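Local coordinates for protein Pcdhgb2 (Mus musculus, PDB 5SZR), which probably acts as a calcium-dependent cell-adhesion protein that may help establish and maintain specific neuronal connections in the brain, represented here by four extracellular cadherin domains, at residues 7-17 against 94-105. Residues are numbered along the deposited sequence; the frame is centred on the assembly and turned at random.
With CA (calcium ion), chain K; CA (calcium ion), chain J; CA (calcium ion), chain L.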
loop_
_atom_site.group_PDB
_atom_site.type_symbol
_atom_site.label_atom_id
_atom_site.label_comp_id
_atom_site.label_asym_id
_atom_site.label_seq_id
_atom_site.Cartn_x
_atom_site.Cartn_y
_atom_site.Cartn_z
ATOM N N GLN A 7 -61.232 -54.976 -16.623
ATOM C CA GLN A 7 -60.061 -55.283 -17.430
ATOM C C GLN A 7 -59.004 -55.858 -16.499
ATOM O O GLN A 7 -59.136 -55.808 -15.274
ATOM C CB GLN A 7 -59.544 -54.039 -18.161
ATOM C CG GLN A 7 -58.936 -52.991 -17.238
ATOM C CD GLN A 7 -58.791 -51.634 -17.900
ATOM O OE1 GLN A 7 -59.784 -50.965 -18.190
ATOM N NE2 GLN A 7 -57.544 -51.221 -18.144
ATOM N N ASP A 8 -57.944 -56.405 -17.092
ATOM C CA ASP A 8 -56.910 -57.020 -16.266
ATOM C C ASP A 8 -55.915 -55.996 -15.727
ATOM O O ASP A 8 -55.515 -56.081 -14.561
ATOM C CB ASP A 8 -56.186 -58.111 -17.052
ATOM C CG ASP A 8 -57.089 -59.286 -17.372
ATOM O OD1 ASP A 8 -58.128 -59.437 -16.692
ATOM O OD2 ASP A 8 -56.763 -60.058 -18.298
ATOM N N VAL A 9 -55.506 -55.023 -16.540
ATOM C CA VAL A 9 -54.412 -54.118 -16.184
ATOM C C VAL A 9 -54.880 -52.676 -16.339
ATOM O O VAL A 9 -55.235 -52.251 -17.445
ATOM C CB VAL A 9 -53.158 -54.367 -17.037
ATOM C CG1 VAL A 9 -52.025 -53.462 -16.577
ATOM C CG2 VAL A 9 -52.742 -55.828 -16.963
ATOM N N PHE A 10 -54.875 -51.933 -15.237
ATOM C CA PHE A 10 -55.149 -50.504 -15.225
ATOM C C PHE A 10 -53.834 -49.734 -15.120
ATOM O O PHE A 10 -52.870 -50.207 -14.514
ATOM C CB PHE A 10 -56.058 -50.123 -14.049
ATOM C CG PHE A 10 -57.379 -50.853 -14.018
ATOM C CD1 PHE A 10 -58.529 -50.253 -14.509
ATOM C CD2 PHE A 10 -57.476 -52.124 -13.472
ATOM C CE1 PHE A 10 -59.750 -50.917 -14.474
ATOM C CE2 PHE A 10 -58.689 -52.791 -13.434
ATOM C CZ PHE A 10 -59.828 -52.186 -13.933
ATOM N N SER A 11 -53.801 -48.538 -15.709
ATOM C CA SER A 11 -52.615 -47.682 -15.667
ATOM C C SER A 11 -53.012 -46.282 -15.222
ATOM O O SER A 11 -53.896 -45.663 -15.826
ATOM C CB SER A 11 -51.915 -47.627 -17.027
ATOM O OG SER A 11 -51.289 -48.860 -17.331
ATOM N N VAL A 12 -52.361 -45.788 -14.168
ATOM C CA VAL A 12 -52.560 -44.429 -13.680
ATOM C C VAL A 12 -51.198 -43.786 -13.453
ATOM O O VAL A 12 -50.203 -44.473 -13.202
ATOM C CB VAL A 12 -53.400 -44.385 -12.381
ATOM C CG1 VAL A 12 -54.780 -44.963 -12.612
ATOM C CG2 VAL A 12 -52.688 -45.120 -11.254
ATOM N N THR A 13 -51.156 -42.459 -13.554
ATOM C CA THR A 13 -49.959 -41.682 -13.253
ATOM C C THR A 13 -50.239 -40.742 -12.088
ATOM O O THR A 13 -51.335 -40.189 -11.970
ATOM C CB THR A 13 -49.477 -40.862 -14.458
ATOM O OG1 THR A 13 -50.382 -39.778 -14.700
ATOM C CG2 THR A 13 -49.376 -41.728 -15.702
ATOM N N LEU A 14 -49.239 -40.557 -11.230
ATOM C CA LEU A 14 -49.348 -39.668 -10.084
ATOM C C LEU A 14 -48.145 -38.739 -10.030
ATOM O O LEU A 14 -47.006 -39.171 -10.230
ATOM C CB LEU A 14 -49.438 -40.448 -8.765
ATOM C CG LEU A 14 -50.546 -41.488 -8.587
ATOM C CD1 LEU A 14 -50.458 -42.121 -7.202
ATOM C CD2 LEU A 14 -51.916 -40.870 -8.816
ATOM N N ARG A 15 -48.406 -37.460 -9.775
ATOM C CA ARG A 15 -47.326 -36.529 -9.483
ATOM C C ARG A 15 -46.759 -36.830 -8.102
ATOM O O ARG A 15 -47.499 -37.130 -7.162
ATOM C CB ARG A 15 -47.829 -35.089 -9.557
ATOM C CG ARG A 15 -48.230 -34.638 -10.959
ATOM C CD ARG A 15 -48.934 -33.289 -10.924
ATOM N NE ARG A 15 -49.030 -32.677 -12.246
ATOM C CZ ARG A 15 -50.056 -32.836 -13.077
ATOM N NH1 ARG A 15 -50.049 -32.236 -14.259
ATOM N NH2 ARG A 15 -51.087 -33.596 -12.729
ATOM N N GLU A 16 -45.433 -36.754 -7.980
ATOM C CA GLU A 16 -44.798 -37.146 -6.726
ATOM C C GLU A 16 -45.180 -36.253 -5.551
ATOM O O GLU A 16 -44.897 -36.620 -4.406
ATOM C CB GLU A 16 -43.276 -37.172 -6.885
ATOM C CG GLU A 16 -42.646 -35.845 -7.271
ATOM C CD GLU A 16 -41.134 -35.843 -7.076
ATOM O OE1 GLU A 16 -40.645 -36.564 -6.183
ATOM O OE2 GLU A 16 -40.439 -35.126 -7.821
ATOM N N ASP A 17 -45.838 -35.119 -5.790
ATOM C CA ASP A 17 -46.167 -34.184 -4.723
ATOM C C ASP A 17 -47.607 -34.302 -4.232
ATOM O O ASP A 17 -48.037 -33.465 -3.432
ATOM C CB ASP A 17 -45.892 -32.746 -5.176
ATOM C CG ASP A 17 -46.805 -32.304 -6.306
ATOM O OD1 ASP A 17 -47.950 -31.891 -6.026
ATOM O OD2 ASP A 17 -46.374 -32.360 -7.476
ATOM N N CYS A 94 -56.629 -58.451 -10.731
ATOM C CA CYS A 94 -56.278 -57.431 -11.706
ATOM C C CYS A 94 -55.048 -56.691 -11.204
ATOM O O CYS A 94 -54.718 -56.733 -10.015
ATOM C CB CYS A 94 -57.430 -56.454 -11.955
ATOM S SG CYS A 94 -57.635 -55.211 -10.668
ATOM N N SER A 95 -54.366 -56.011 -12.121
ATOM C CA SER A 95 -53.151 -55.279 -11.797
ATOM C C SER A 95 -53.307 -53.806 -12.146
ATOM O O SER A 95 -54.018 -53.443 -13.090
ATOM C CB SER A 95 -51.932 -55.856 -12.527
ATOM O OG SER A 95 -51.524 -57.079 -11.940
ATOM N N ILE A 96 -52.637 -52.962 -11.368
ATOM C CA ILE A 96 -52.678 -51.515 -11.536
ATOM C C ILE A 96 -51.241 -51.019 -11.518
ATOM O O ILE A 96 -50.584 -51.046 -10.471
ATOM C CB ILE A 96 -53.504 -50.831 -10.443
ATOM C CG1 ILE A 96 -54.937 -51.360 -10.471
ATOM C CG2 ILE A 96 -53.479 -49.318 -10.623
ATOM C CD1 ILE A 96 -55.625 -51.278 -9.152
ATOM N N GLN A 97 -50.751 -50.574 -12.670
ATOM C CA GLN A 97 -49.382 -50.088 -12.796
ATOM C C GLN A 97 -49.387 -48.580 -12.588
ATOM O O GLN A 97 -49.929 -47.833 -13.411
ATOM C CB GLN A 97 -48.803 -50.469 -14.153
ATOM C CG GLN A 97 -48.616 -51.962 -14.299
ATOM C CD GLN A 97 -48.005 -52.349 -15.619
ATOM O OE1 GLN A 97 -46.930 -51.868 -15.985
ATOM N NE2 GLN A 97 -48.684 -53.224 -16.345
ATOM N N VAL A 98 -48.797 -48.139 -11.481
ATOM C CA VAL A 98 -48.819 -46.741 -11.070
ATOM C C VAL A 98 -47.505 -46.101 -11.485
ATOM O O VAL A 98 -46.431 -46.491 -11.009
ATOM C CB VAL A 98 -49.047 -46.604 -9.557
ATOM C CG1 VAL A 98 -48.998 -45.142 -9.148
ATOM C CG2 VAL A 98 -50.380 -47.228 -9.164
ATOM N N LYS A 99 -47.592 -45.120 -12.375
ATOM C CA LYS A 99 -46.432 -44.382 -12.853
ATOM C C LYS A 99 -46.316 -43.082 -12.067
ATOM O O LYS A 99 -47.315 -42.389 -11.850
ATOM C CB LYS A 99 -46.558 -44.106 -14.350
ATOM C CG LYS A 99 -45.514 -43.167 -14.904
ATOM C CD LYS A 99 -45.707 -42.964 -16.399
ATOM C CE LYS A 99 -44.722 -41.939 -16.942
ATOM N NZ LYS A 99 -44.889 -41.710 -18.403
ATOM N N ILE A 100 -45.105 -42.767 -11.620
ATOM C CA ILE A 100 -44.847 -41.553 -10.856
ATOM C C ILE A 100 -44.218 -40.527 -11.783
ATOM O O ILE A 100 -43.385 -40.867 -12.635
ATOM C CB ILE A 100 -43.947 -41.840 -9.640
ATOM C CG1 ILE A 100 -44.530 -42.982 -8.809
ATOM C CG2 ILE A 100 -43.776 -40.588 -8.781
ATOM C CD1 ILE A 100 -45.951 -42.737 -8.337
ATOM N N LEU A 101 -44.627 -39.271 -11.634
ATOM C CA LEU A 101 -44.114 -38.178 -12.446
ATOM C C LEU A 101 -43.112 -37.356 -11.648
ATOM O O LEU A 101 -43.329 -37.063 -10.468
ATOM C CB LEU A 101 -45.252 -37.286 -12.943
ATOM C CG LEU A 101 -46.182 -37.977 -13.942
ATOM C CD1 LEU A 101 -47.324 -37.061 -14.345
ATOM C CD2 LEU A 101 -45.393 -38.436 -15.158
ATOM N N ASP A 102 -42.015 -36.988 -12.300
ATOM C CA ASP A 102 -40.961 -36.228 -11.648
ATOM C C ASP A 102 -41.352 -34.760 -11.535
ATOM O O ASP A 102 -41.732 -34.132 -12.528
ATOM C CB ASP A 102 -39.654 -36.364 -12.428
ATOM C CG ASP A 102 -38.602 -35.362 -11.986
ATOM O OD1 ASP A 102 -38.430 -35.176 -10.763
ATOM O OD2 ASP A 102 -37.958 -34.755 -12.868
ATOM N N GLU A 103 -41.255 -34.219 -10.324
ATOM C CA GLU A 103 -41.396 -32.795 -10.070
ATOM C C GLU A 103 -40.047 -32.216 -9.668
ATOM O O GLU A 103 -39.157 -32.925 -9.189
ATOM C CB GLU A 103 -42.424 -32.516 -8.968
ATOM C CG GLU A 103 -43.818 -33.072 -9.239
ATOM C CD GLU A 103 -44.534 -32.344 -10.362
ATOM O OE1 GLU A 103 -45.194 -33.016 -11.187
ATOM O OE2 GLU A 103 -44.431 -31.098 -10.417
ATOM N N ASN A 104 -39.909 -30.909 -9.866
ATOM C CA ASN A 104 -38.686 -30.187 -9.524
ATOM C C ASN A 104 -38.717 -29.885 -8.032
ATOM O O ASN A 104 -39.171 -28.826 -7.598
ATOM C CB ASN A 104 -38.571 -28.917 -10.356
ATOM C CG ASN A 104 -37.225 -28.243 -10.214
ATOM O OD1 ASN A 104 -36.288 -28.805 -9.647
ATOM N ND2 ASN A 104 -37.117 -27.030 -10.742
ATOM N N ASP A 105 -38.230 -30.834 -7.227
ATOM C CA ASP A 105 -38.185 -30.652 -5.782
ATOM C C ASP A 105 -36.796 -30.882 -5.194
ATOM O O ASP A 105 -36.667 -30.975 -3.969
ATOM C CB ASP A 105 -39.211 -31.558 -5.086
ATOM C CG ASP A 105 -38.987 -33.035 -5.367
ATOM O OD1 ASP A 105 -38.260 -33.367 -6.324
ATOM O OD2 ASP A 105 -39.553 -33.870 -4.631
HETATM CA CA CA K . -37.995 -34.860 -8.185
HETATM CA CA CA J . -38.637 -36.034 -4.710
HETATM CA CA CA L . -33.913 -29.631 -9.639
HETATM O O HOH W 1 -36.504 -35.558 -3.054
HETATM O O HOH W 2 -39.983 -35.863 -2.827
#
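The side chains of Glu16 and Glu103 run alongside each other in opposite senses, CG to CG 3.6 Å, at the calcium-binding end of a cadherin domain, a Greek-key beta-sandwich. In its mixed sheet the edge strand 9-15 pairs with its parallel inner neighbour 94-101 (part of 91-101) through backbone bonds that alternate between the strands, from Ser95 N to Asp8 O (2.7 Å) through to Glu16 N on Leu101 O. Glu16 can be followed outward. Its CB packs on Ile100 CG2 at 3.9 Å; CG, set between the backbone N and carbonyl carbon (chi1 60°), meets Leu101 O at 3.5 Å as well as Glu103 CG. The extended chain then carries the carboxylate to two calcium ions: OE1 binds the first at 2.5 Å, shared with Asp105 OD2, and OE2 the second at 2.5 Å, shared with Asp102 OD1, Glu103 O and Asp105 OD1. OE2 also accepts Glu103 N at 2.8 Å on its anti side, so two calcium ions and an amide together restrain the carboxylate's rotation. Glu73 binds both ions; Asp71 and two waters complete the first, and Asp138, from the next cadherin domain, the second, which thereby ties the linker to both domains. On the sheet face that meets strand 23-26, Val12 CG2 touches Val98 CG2, and Leu14 CD1 reaches Val98 CG1. At the far end, the Phe10 ring presents its edge to sulfur, with Cys94 SG 75° off the ring normal and 3.8 Å from Phe10 CE2.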